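Local coordinates for protein CRISPR-associated endoribonuclease Cas6 1 (Methanocaldococcus jannaschii DSM 2661, PDB 5YI6) that probably cleaves CRISPR repeat transcripts as an RNA-binding endoribonuclease, yielding the crRNAs used in antiviral defence, at residues Phe16-Tyr21 with Val66-Gly71; Gln61-Val66 with Tyr80-Ser85; Leu151-Ser156 with Leu187-Lys192. All blocks are in the same frame, centred on the assembly; numbering follows the deposited sequence.

Interaction 1: Phe16-Tyr21 with Val66-Gly71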
loop_
_atom_site.group_PDB
_atom_site.type_symbol
_atom_site.label_atom_id
_atom_site.label_comp_id
_atom_site.label_asym_id
_atom_site.label_seq_id
_atom_site.Cartn_x
_atom_site.Cartn_y
_atom_site.Cartn_z
ATOM N N PHE A 16 -1.181 4.056 24.897
ATOM C CA PHE A 16 -2.032 5.237 24.757
ATOM C C PHE A 16 -1.537 6.195 23.693
ATOM O O PHE A 16 -1.912 7.355 23.695
ATOM C CB PHE A 16 -2.213 5.997 26.094
ATOM C CG PHE A 16 -2.548 5.088 27.258
ATOM C CD1 PHE A 16 -3.746 4.368 27.272
ATOM C CD2 PHE A 16 -1.646 4.903 28.299
ATOM C CE1 PHE A 16 -4.062 3.512 28.336
ATOM C CE2 PHE A 16 -1.945 4.030 29.362
ATOM C CZ PHE A 16 -3.159 3.347 29.382
ATOM N N THR A 17 -0.694 5.755 22.778
ATOM C CA THR A 17 -0.154 6.697 21.784
ATOM C C THR A 17 -1.184 6.988 20.697
ATOM O O THR A 17 -1.859 6.083 20.220
ATOM C CB THR A 17 1.116 6.122 21.123
ATOM O OG1 THR A 17 2.139 5.961 22.112
ATOM C CG2 THR A 17 1.631 7.039 20.011
ATOM N N VAL A 18 -1.262 8.242 20.246
ATOM C CA VAL A 18 -2.159 8.604 19.142
ATOM C C VAL A 18 -1.381 8.562 17.832
ATOM O O VAL A 18 -0.302 9.154 17.729
ATOM C CB VAL A 18 -2.783 9.994 19.343
ATOM C CG1 VAL A 18 -3.592 10.381 18.091
ATOM C CG2 VAL A 18 -3.673 10.012 20.591
ATOM N N ILE A 19 -1.885 7.812 16.853
ATOM C CA ILE A 19 -1.345 7.826 15.498
ATOM C C ILE A 19 -2.175 8.833 14.696
ATOM O O ILE A 19 -3.363 8.570 14.449
ATOM C CB ILE A 19 -1.385 6.436 14.850
ATOM C CG1 ILE A 19 -0.703 5.371 15.751
ATOM C CG2 ILE A 19 -0.826 6.485 13.379
ATOM C CD1 ILE A 19 0.632 5.749 16.300
ATOM N N PRO A 20 -1.591 9.958 14.274
ATOM C CA PRO A 20 -2.371 11.004 13.590
ATOM C C PRO A 20 -3.081 10.480 12.351
ATOM O O PRO A 20 -2.608 9.563 11.676
ATOM C CB PRO A 20 -1.304 12.036 13.195
ATOM C CG PRO A 20 -0.167 11.794 14.103
ATOM C CD PRO A 20 -0.168 10.306 14.388
ATOM N N TYR A 21 -4.249 11.083 12.067
ATOM C CA TYR A 21 -4.986 10.766 10.848
ATOM C C TYR A 21 -4.141 11.016 9.607
ATOM O O TYR A 21 -4.313 10.326 8.600
ATOM C CB TYR A 21 -6.253 11.617 10.739
ATOM C CG TYR A 21 -7.276 11.230 11.773
ATOM C CD1 TYR A 21 -7.753 9.920 11.826
ATOM C CD2 TYR A 21 -7.767 12.164 12.680
ATOM C CE1 TYR A 21 -8.683 9.534 12.781
ATOM C CE2 TYR A 21 -8.707 11.788 13.642
ATOM C CZ TYR A 21 -9.153 10.471 13.678
ATOM O OH TYR A 21 -10.090 10.056 14.606
ATOM N N VAL A 66 -8.940 3.846 20.183
ATOM C CA VAL A 66 -9.852 4.896 20.631
ATOM C C VAL A 66 -9.801 6.031 19.621
ATOM O O VAL A 66 -8.721 6.534 19.304
ATOM C CB VAL A 66 -9.505 5.425 22.039
ATOM C CG1 VAL A 66 -10.466 6.577 22.400
ATOM C CG2 VAL A 66 -9.621 4.334 23.043
ATOM N N ILE A 67 -10.964 6.439 19.121
ATOM C CA ILE A 67 -11.029 7.541 18.169
ATOM C C ILE A 67 -10.784 8.845 18.907
ATOM O O ILE A 67 -11.448 9.140 19.905
ATOM C CB ILE A 67 -12.385 7.556 17.453
ATOM C CG1 ILE A 67 -12.540 6.280 16.622
ATOM C CG2 ILE A 67 -12.523 8.813 16.626
ATOM C CD1 ILE A 67 -13.924 6.080 16.057
ATOM N N ARG A 68 -9.807 9.618 18.451
ATOM C CA ARG A 68 -9.504 10.897 19.074
ATOM C C ARG A 68 -9.618 11.993 18.035
ATOM O O ARG A 68 -9.745 11.733 16.837
ATOM C CB ARG A 68 -8.112 10.922 19.692
ATOM C CG ARG A 68 -7.901 9.905 20.798
ATOM C CD ARG A 68 -8.809 10.185 22.031
ATOM N NE ARG A 68 -8.404 9.326 23.146
ATOM C CZ ARG A 68 -9.092 9.200 24.287
ATOM N NH1 ARG A 68 -10.229 9.859 24.466
ATOM N NH2 ARG A 68 -8.645 8.396 25.247
ATOM N N LYS A 69 -9.464 13.227 18.504
ATOM C CA LYS A 69 -9.574 14.374 17.608
ATOM C C LYS A 69 -8.483 14.345 16.536
ATOM O O LYS A 69 -8.763 14.558 15.350
ATOM C CB LYS A 69 -9.485 15.668 18.418
ATOM C CG LYS A 69 -9.656 16.942 17.591
ATOM C CD LYS A 69 -9.629 18.188 18.480
ATOM C CE LYS A 69 -9.570 19.474 17.658
ATOM N NZ LYS A 69 -9.393 20.687 18.514
ATOM N N GLU A 70 -7.236 14.071 16.934
ATOM C CA GLU A 70 -6.103 14.153 16.021
ATOM C C GLU A 70 -5.749 12.836 15.347
ATOM O O GLU A 70 -4.954 12.848 14.402
ATOM C CB GLU A 70 -4.871 14.699 16.749
ATOM C CG GLU A 70 -5.059 16.118 17.273
ATOM C CD GLU A 70 -5.331 17.131 16.152
ATOM O OE1 GLU A 70 -4.867 16.916 15.004
ATOM O OE2 GLU A 70 -6.025 18.137 16.415
ATOM N N GLY A 71 -6.295 11.715 15.801
ATOM C CA GLY A 71 -5.947 10.434 15.210
ATOM C C GLY A 71 -6.578 9.293 15.979
ATOM O O GLY A 71 -7.532 9.486 16.751
#
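Tyr21 lays its ring flat on the backbone of Gly71: the CA of Gly71 stands 3.4 Å from the ring centroid of Tyr21 and only 9° off the ring normal, a CH-pi contact over the centre of the face. The first torsion (-69°) puts CG anti to the carbonyl carbon, and from there the ring reaches along the 68-71 turn until Tyr21 OH donates to Arg68 O at 2.8 Å, in the carbonyl plane. The phenol bond and the Gly71 face hold the ring, while Tyr21 N, bonded to Glu70 O at 3.0 Å, fixes the backbone beside it. The turn itself is closed by Arg68 N bonding to Gly71 O and joins strands 65-67 and 71-74 of a small antiparallel sheet, in which Pro20 and Gly71 form a non-hydrogen-bonded pair with CA atoms 4.0 Å apart. Beside this pair the packing stays close, with Ile19 O 3.3 Å from Gly71 CA and Val18 CG1 3.7 Å from the same atom. The outer side is looser: Val18 CG2 only grazes Arg68 CG at 4.2 Å, the Arg68 guanidinium turns to a salt bridge with Glu73, and Lys69 and Glu70, both exposed, start away from strand 17-20 at CB.

Interaction 2: Gln61-Val66 with Tyr80-Ser85. With PO4 (phosphate ion), chain G; PO4 (phosphate ion), chain H.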
loop_
_atom_site.group_PDB
_atom_site.type_symbol
_atom_site.label_atom_id
_atom_site.label_comp_id
_atom_site.label_asym_id
_atom_site.label_seq_id
_atom_site.Cartn_x
_atom_site.Cartn_y
_atom_site.Cartn_z
ATOM N N GLN A 61 -2.321 0.095 11.066
ATOM C CA GLN A 61 -3.586 -0.438 11.545
ATOM C C GLN A 61 -3.528 -0.592 13.055
ATOM O O GLN A 61 -2.553 -1.119 13.589
ATOM C CB GLN A 61 -3.880 -1.814 10.926
ATOM C CG GLN A 61 -3.812 -1.820 9.357
ATOM C CD GLN A 61 -4.973 -1.101 8.689
ATOM O OE1 GLN A 61 -6.132 -1.370 9.011
ATOM N NE2 GLN A 61 -4.674 -0.192 7.725
ATOM N N ILE A 62 -4.595 -0.184 13.738
ATOM C CA ILE A 62 -4.666 -0.278 15.195
ATOM C C ILE A 62 -5.872 -1.130 15.558
ATOM O O ILE A 62 -6.974 -0.883 15.059
ATOM C CB ILE A 62 -4.776 1.105 15.857
ATOM C CG1 ILE A 62 -3.563 1.955 15.498
ATOM C CG2 ILE A 62 -5.015 0.958 17.419
ATOM C CD1 ILE A 62 -3.651 3.357 16.035
ATOM N N ARG A 63 -5.656 -2.133 16.406
ATOM C CA ARG A 63 -6.744 -3.042 16.763
ATOM C C ARG A 63 -7.447 -2.615 18.044
ATOM O O ARG A 63 -8.674 -2.617 18.092
ATOM C CB ARG A 63 -6.224 -4.458 16.921
ATOM C CG ARG A 63 -5.714 -5.026 15.603
ATOM C CD ARG A 63 -5.147 -6.401 15.882
ATOM N NE ARG A 63 -4.467 -6.887 14.686
ATOM C CZ ARG A 63 -3.804 -8.030 14.616
ATOM N NH1 ARG A 63 -3.744 -8.824 15.682
ATOM N NH2 ARG A 63 -3.230 -8.373 13.467
ATOM N N LYS A 64 -6.689 -2.257 19.070
ATOM C CA LYS A 64 -7.267 -1.800 20.345
ATOM C C LYS A 64 -7.270 -0.274 20.335
ATOM O O LYS A 64 -6.319 0.380 20.762
ATOM C CB LYS A 64 -6.486 -2.390 21.502
ATOM C CG LYS A 64 -6.739 -3.871 21.626
ATOM C CD LYS A 64 -5.995 -4.463 22.794
ATOM C CE LYS A 64 -6.246 -3.675 24.055
ATOM N NZ LYS A 64 -5.637 -4.362 25.228
ATOM N N ARG A 65 -8.350 0.299 19.835
ATOM C CA ARG A 65 -8.304 1.673 19.358
ATOM C C ARG A 65 -9.291 2.566 20.099
ATOM O O ARG A 65 -10.318 2.108 20.597
ATOM C CB ARG A 65 -8.581 1.717 17.862
ATOM C CG ARG A 65 -9.936 1.208 17.510
ATOM C CD ARG A 65 -9.911 0.426 16.207
ATOM N NE ARG A 65 -9.244 1.166 15.150
ATOM C CZ ARG A 65 -9.804 2.159 14.473
ATOM N NH1 ARG A 65 -11.044 2.544 14.766
ATOM N NH2 ARG A 65 -9.121 2.778 13.509
ATOM N N VAL A 66 -8.940 3.846 20.183
ATOM C CA VAL A 66 -9.852 4.896 20.631
ATOM C C VAL A 66 -9.801 6.031 19.621
ATOM O O VAL A 66 -8.721 6.534 19.304
ATOM C CB VAL A 66 -9.505 5.425 22.039
ATOM C CG1 VAL A 66 -10.466 6.577 22.400
ATOM C CG2 VAL A 66 -9.621 4.334 23.043
ATOM N N TYR A 80 0.055 -2.342 13.360
ATOM C CA TYR A 80 0.393 -3.375 12.381
ATOM C C TYR A 80 0.572 -2.702 11.032
ATOM O O TYR A 80 -0.276 -1.912 10.630
ATOM C CB TYR A 80 -0.714 -4.428 12.306
ATOM C CG TYR A 80 -0.847 -5.090 13.667
ATOM C CD1 TYR A 80 -0.100 -6.228 13.968
ATOM C CD2 TYR A 80 -1.660 -4.542 14.651
ATOM C CE1 TYR A 80 -0.204 -6.843 15.205
ATOM C CE2 TYR A 80 -1.727 -5.119 15.912
ATOM C CZ TYR A 80 -1.011 -6.268 16.165
ATOM O OH TYR A 80 -1.090 -6.880 17.391
ATOM N N LEU A 81 1.643 -3.054 10.323
ATOM C CA LEU A 81 1.905 -2.479 9.006
ATOM C C LEU A 81 2.012 -3.645 8.029
ATOM O O LEU A 81 2.853 -4.517 8.208
ATOM C CB LEU A 81 3.188 -1.632 9.037
ATOM C CG LEU A 81 3.731 -1.126 7.694
ATOM C CD1 LEU A 81 2.688 -0.157 7.104
ATOM C CD2 LEU A 81 5.088 -0.462 7.874
ATOM N N TYR A 82 1.173 -3.663 7.004
ATOM C CA TYR A 82 1.196 -4.742 6.011
ATOM C C TYR A 82 2.028 -4.271 4.827
ATOM O O TYR A 82 1.874 -3.129 4.389
ATOM C CB TYR A 82 -0.219 -5.092 5.532
ATOM C CG TYR A 82 -1.033 -5.569 6.699
ATOM C CD1 TYR A 82 -1.082 -6.915 7.012
ATOM C CD2 TYR A 82 -1.630 -4.651 7.584
ATOM C CE1 TYR A 82 -1.778 -7.372 8.152
ATOM C CE2 TYR A 82 -2.324 -5.096 8.722
ATOM C CZ TYR A 82 -2.384 -6.462 8.996
ATOM O OH TYR A 82 -3.053 -6.916 10.130
ATOM N N ILE A 83 2.903 -5.160 4.309
ATOM C CA ILE A 83 3.782 -4.841 3.186
ATOM C C ILE A 83 3.767 -6.048 2.263
ATOM O O ILE A 83 3.819 -7.188 2.734
ATOM C CB ILE A 83 5.243 -4.567 3.613
ATOM C CG1 ILE A 83 5.319 -3.632 4.834
ATOM C CG2 ILE A 83 6.038 -3.997 2.413
ATOM C CD1 ILE A 83 6.790 -3.321 5.356
ATOM N N SER A 84 3.677 -5.810 0.957
ATOM C CA SER A 84 3.594 -6.961 0.052
ATOM C C SER A 84 4.229 -6.629 -1.291
ATOM O O SER A 84 4.290 -5.466 -1.710
ATOM C CB SER A 84 2.154 -7.424 -0.178
ATOM O OG SER A 84 1.389 -6.401 -0.815
ATOM N N SER A 85 4.640 -7.689 -1.992
ATOM C CA SER A 85 5.195 -7.511 -3.330
ATOM C C SER A 85 5.026 -8.812 -4.108
ATOM O O SER A 85 5.104 -9.899 -3.514
ATOM C CB SER A 85 6.685 -7.135 -3.262
ATOM O OG SER A 85 7.242 -7.027 -4.577
HETATM P P PO4 G . -1.237 -11.515 15.076
HETATM O O1 PO4 G . -1.493 -10.729 13.811
HETATM O O2 PO4 G . -0.052 -11.048 15.839
HETATM O O3 PO4 G . -1.101 -12.964 14.730
HETATM O O4 PO4 G . -2.437 -11.289 15.984
HETATM P P PO4 H . 0.332 -9.960 19.025
HETATM O O1 PO4 H . 0.013 -9.315 17.679
HETATM O O2 PO4 H . 0.847 -11.375 18.880
HETATM O O3 PO4 H . -0.956 -9.991 19.834
HETATM O O4 PO4 H . 1.385 -9.125 19.729
HETATM O O HOH W 1 -4.317 -5.628 12.039
#
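Tyr80 makes the largest share of this contact, through backbone and ring alike. Its N and O both bond to Gln61, Tyr80 N to Gln61 O and Gln61 N to Tyr80 O at 2.9 Å each, which defines a single antiparallel hydrogen-bonded bridge. The ring of Tyr80 receives the guanidinium of Arg63 flat on one face: the planes differ by 7°, and Arg63 CZ lies 3.7 Å from the ring centroid of Tyr80, a stacked cation-pi pair. Arg63 gets there with an extended chain from CG to NE. Tyr80 OH donates to O1 of the chain H phosphate (2.7 Å), while the guanidinium edge grips the chain G phosphate, NH1 to O4 and NH2 to O1. Tyr82 meets Gln61 CG at its ring edge, with CE2 of Tyr82 3.7 Å from that carbon. Water 1 bridges Tyr82 OH, at 2.6 Å, and Arg63 NE, from which it accepts at 2.9 Å; Glu8 adds a salt bridge to Arg63 NH2. Tyrosine and arginine collecting phosphates on a sheet surface, with Lys78 and Lys117 also bonded to the phosphates, are consistent with an RNA-backbone site in this RNA-binding Cas6 family, although both ions probably come from the crystallisation liquor.

Interaction 3: Leu151-Ser156 with Leu187-Lys192; sequences LLPNNS and LKFRPK. With PO4 (phosphate ion), chain F.
The Phe189 ring has Pro153 over one face: Pro153 CD sits 3.6 Å above the ring plane, displaced toward the rim, and 3.8 Å from the centroid of Phe189 at 17° off its normal, a CH-pi contact. Asn154 comes obliquely to the far end of the ring, its CG 3.8 Å from Phe189 CZ, with amide and ring planes 58° apart; a first torsion of 55° sets that amide between the backbone N and the carbonyl carbon. Leu152 packs more loosely through two atoms, CB at 4.2 Å from Phe189 CE1 and CD1 against Pro191 CB. The proline is presented by a type I beta turn from Leu152 to Asn155, closed by Asn155 N bonding to Leu152 O. Asn155 OD1 reinforces it, using a lone pair to accept from Leu152 N at 2.9 Å, while its ND2 has a second partner in Tyr149 OH. At the end of the turn, Asn155 ND2 and the following Ser156 N bind O2 and O3 of the chain F phosphate, probably from the crystallisation liquor. The turn leads into helix 158-174, and Phe189 belongs to the edge strand 182-195, so the contact ties this connection to the C-terminal sheet. Across the segments the chemistry is mainly apolar and dispersive, with one amide against the ring, whereas bonds within the turn shape the loop; the Pro153-Phe189 face probably helps to hold it.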
loop_
_atom_site.group_PDB
_atom_site.type_symbol
_atom_site.label_atom_id
_atom_site.label_comp_id
_atom_site.label_asym_id
_atom_site.label_seq_id
_atom_site.Cartn_x
_atom_site.Cartn_y
_atom_site.Cartn_z
ATOM N N LEU A 151 -8.989 10.269 -10.504
ATOM C CA LEU A 151 -10.164 9.455 -10.765
ATOM C C LEU A 151 -10.636 8.746 -9.502
ATOM O O LEU A 151 -9.831 8.182 -8.743
ATOM C CB LEU A 151 -9.849 8.407 -11.828
ATOM C CG LEU A 151 -9.505 9.009 -13.196
ATOM C CD1 LEU A 151 -8.962 7.936 -14.129
ATOM C CD2 LEU A 151 -10.758 9.697 -13.766
ATOM N N LEU A 152 -11.962 8.768 -9.287
ATOM C CA LEU A 152 -12.662 8.046 -8.232
ATOM C C LEU A 152 -13.711 7.138 -8.868
ATOM O O LEU A 152 -14.050 7.348 -10.044
ATOM C CB LEU A 152 -13.316 9.055 -7.284
ATOM C CG LEU A 152 -12.299 10.044 -6.692
ATOM C CD1 LEU A 152 -13.028 11.161 -5.945
ATOM C CD2 LEU A 152 -11.312 9.303 -5.771
ATOM N N PRO A 153 -14.287 6.165 -8.139
ATOM C CA PRO A 153 -15.220 5.221 -8.783
ATOM C C PRO A 153 -16.432 5.854 -9.444
ATOM O O PRO A 153 -17.029 5.219 -10.324
ATOM C CB PRO A 153 -15.637 4.296 -7.631
ATOM C CG PRO A 153 -14.433 4.297 -6.734
ATOM C CD PRO A 153 -13.936 5.721 -6.768
ATOM N N ASN A 154 -16.821 7.062 -9.057
ATOM C CA ASN A 154 -17.939 7.680 -9.744
ATOM C C ASN A 154 -17.530 8.364 -11.045
ATOM O O ASN A 154 -18.410 8.883 -11.738
ATOM C CB ASN A 154 -18.683 8.656 -8.816
ATOM C CG ASN A 154 -17.794 9.732 -8.205
ATOM O OD1 ASN A 154 -16.585 9.708 -8.296
ATOM N ND2 ASN A 154 -18.428 10.698 -7.577
ATOM N N ASN A 155 -16.241 8.361 -11.402
ATOM C CA ASN A 155 -15.798 8.813 -12.724
ATOM C C ASN A 155 -15.938 7.697 -13.755
ATOM O O ASN A 155 -15.591 6.540 -13.502
ATOM C CB ASN A 155 -14.337 9.266 -12.687
ATOM C CG ASN A 155 -14.139 10.557 -11.927
ATOM O OD1 ASN A 155 -13.505 10.602 -10.843
ATOM N ND2 ASN A 155 -14.636 11.645 -12.511
ATOM N N SER A 156 -16.425 8.054 -14.943
ATOM C CA SER A 156 -16.647 7.043 -15.971
ATOM C C SER A 156 -15.345 6.362 -16.388
ATOM O O SER A 156 -15.352 5.183 -16.757
ATOM C CB SER A 156 -17.329 7.681 -17.195
ATOM O OG SER A 156 -16.482 8.683 -17.731
ATOM N N LEU A 187 -18.677 -1.913 -4.117
ATOM C CA LEU A 187 -19.768 -1.986 -3.157
ATOM C C LEU A 187 -19.876 -0.716 -2.343
ATOM O O LEU A 187 -20.985 -0.324 -1.957
ATOM C CB LEU A 187 -19.567 -3.166 -2.210
ATOM C CG LEU A 187 -19.393 -4.504 -2.916
ATOM C CD1 LEU A 187 -19.208 -5.581 -1.911
ATOM C CD2 LEU A 187 -20.608 -4.786 -3.814
ATOM N N LYS A 188 -18.749 -0.060 -2.094
ATOM C CA LYS A 188 -18.761 1.137 -1.264
ATOM C C LYS A 188 -17.465 1.894 -1.502
ATOM O O LYS A 188 -16.421 1.269 -1.685
ATOM C CB LYS A 188 -18.902 0.740 0.212
ATOM C CG LYS A 188 -18.867 1.870 1.224
ATOM C CD LYS A 188 -18.702 1.281 2.635
ATOM C CE LYS A 188 -18.728 2.365 3.719
ATOM N NZ LYS A 188 -18.811 1.802 5.103
ATOM N N PHE A 189 -17.524 3.224 -1.497
ATOM C CA PHE A 189 -16.282 3.994 -1.564
ATOM C C PHE A 189 -16.458 5.336 -0.874
ATOM O O PHE A 189 -17.563 5.865 -0.777
ATOM C CB PHE A 189 -15.777 4.180 -3.011
ATOM C CG PHE A 189 -16.282 5.420 -3.698
ATOM C CD1 PHE A 189 -15.564 6.609 -3.634
ATOM C CD2 PHE A 189 -17.457 5.387 -4.432
ATOM C CE1 PHE A 189 -16.028 7.758 -4.282
ATOM C CE2 PHE A 189 -17.925 6.531 -5.083
ATOM C CZ PHE A 189 -17.210 7.706 -5.012
ATOM N N ARG A 190 -15.348 5.861 -0.371
ATOM C CA ARG A 190 -15.272 7.160 0.285
ATOM C C ARG A 190 -14.015 7.836 -0.242
ATOM O O ARG A 190 -12.932 7.221 -0.213
ATOM C CB ARG A 190 -15.191 7.045 1.811
ATOM C CG ARG A 190 -16.357 6.318 2.436
ATOM C CD ARG A 190 -17.609 7.176 2.378
ATOM N NE ARG A 190 -18.744 6.558 3.074
ATOM C CZ ARG A 190 -19.629 5.738 2.508
ATOM N NH1 ARG A 190 -19.531 5.418 1.222
ATOM N NH2 ARG A 190 -20.621 5.239 3.232
ATOM N N PRO A 191 -14.088 9.085 -0.686
ATOM C CA PRO A 191 -12.859 9.773 -1.078
ATOM C C PRO A 191 -12.050 10.170 0.144
ATOM O O PRO A 191 -12.596 10.499 1.196
ATOM C CB PRO A 191 -13.369 11.009 -1.830
ATOM C CG PRO A 191 -14.674 11.282 -1.199
ATOM C CD PRO A 191 -15.277 9.921 -0.920
ATOM N N LYS A 192 -10.727 10.146 -0.003
ATOM C CA LYS A 192 -9.813 10.501 1.075
ATOM C C LYS A 192 -8.767 11.468 0.546
ATOM O O LYS A 192 -8.158 11.208 -0.495
ATOM C CB LYS A 192 -9.108 9.265 1.647
ATOM C CG LYS A 192 -10.056 8.296 2.284
ATOM C CD LYS A 192 -10.577 8.910 3.583
ATOM C CE LYS A 192 -11.590 8.013 4.283
ATOM N NZ LYS A 192 -11.940 8.576 5.619
HETATM P P PO4 F . -17.299 11.697 -15.612
HETATM O O1 PO4 F . -17.316 11.652 -17.130
HETATM O O2 PO4 F . -15.856 11.557 -15.182
HETATM O O3 PO4 F . -18.132 10.554 -15.052
HETATM O O4 PO4 F . -17.829 13.019 -15.111
#

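Overall arrangement
Interactions 1 and 2 are neighbours, their centres about 14 Å apart: they share Val66 and strand 65-67, and Ile19 CG1 touches Ile62 CD1 at 3.6 Å. Interaction 1 is partly buried, with Ile19 and Gly71 inside and backbone carbonyls serving as acceptors; interaction 2 is a surface contact where a single bridge accompanies ionic, aromatic and phosphate chemistry. Interaction 3 belongs to the C-terminal part of the protein, its centre about 26 Å from that of interaction 1 and about 23 Å from that of interaction 2, and touches neither. It too lies at the surface, but it joins a loop to an edge strand mainly by apolar packing and a CH-pi contact, without strand pairing.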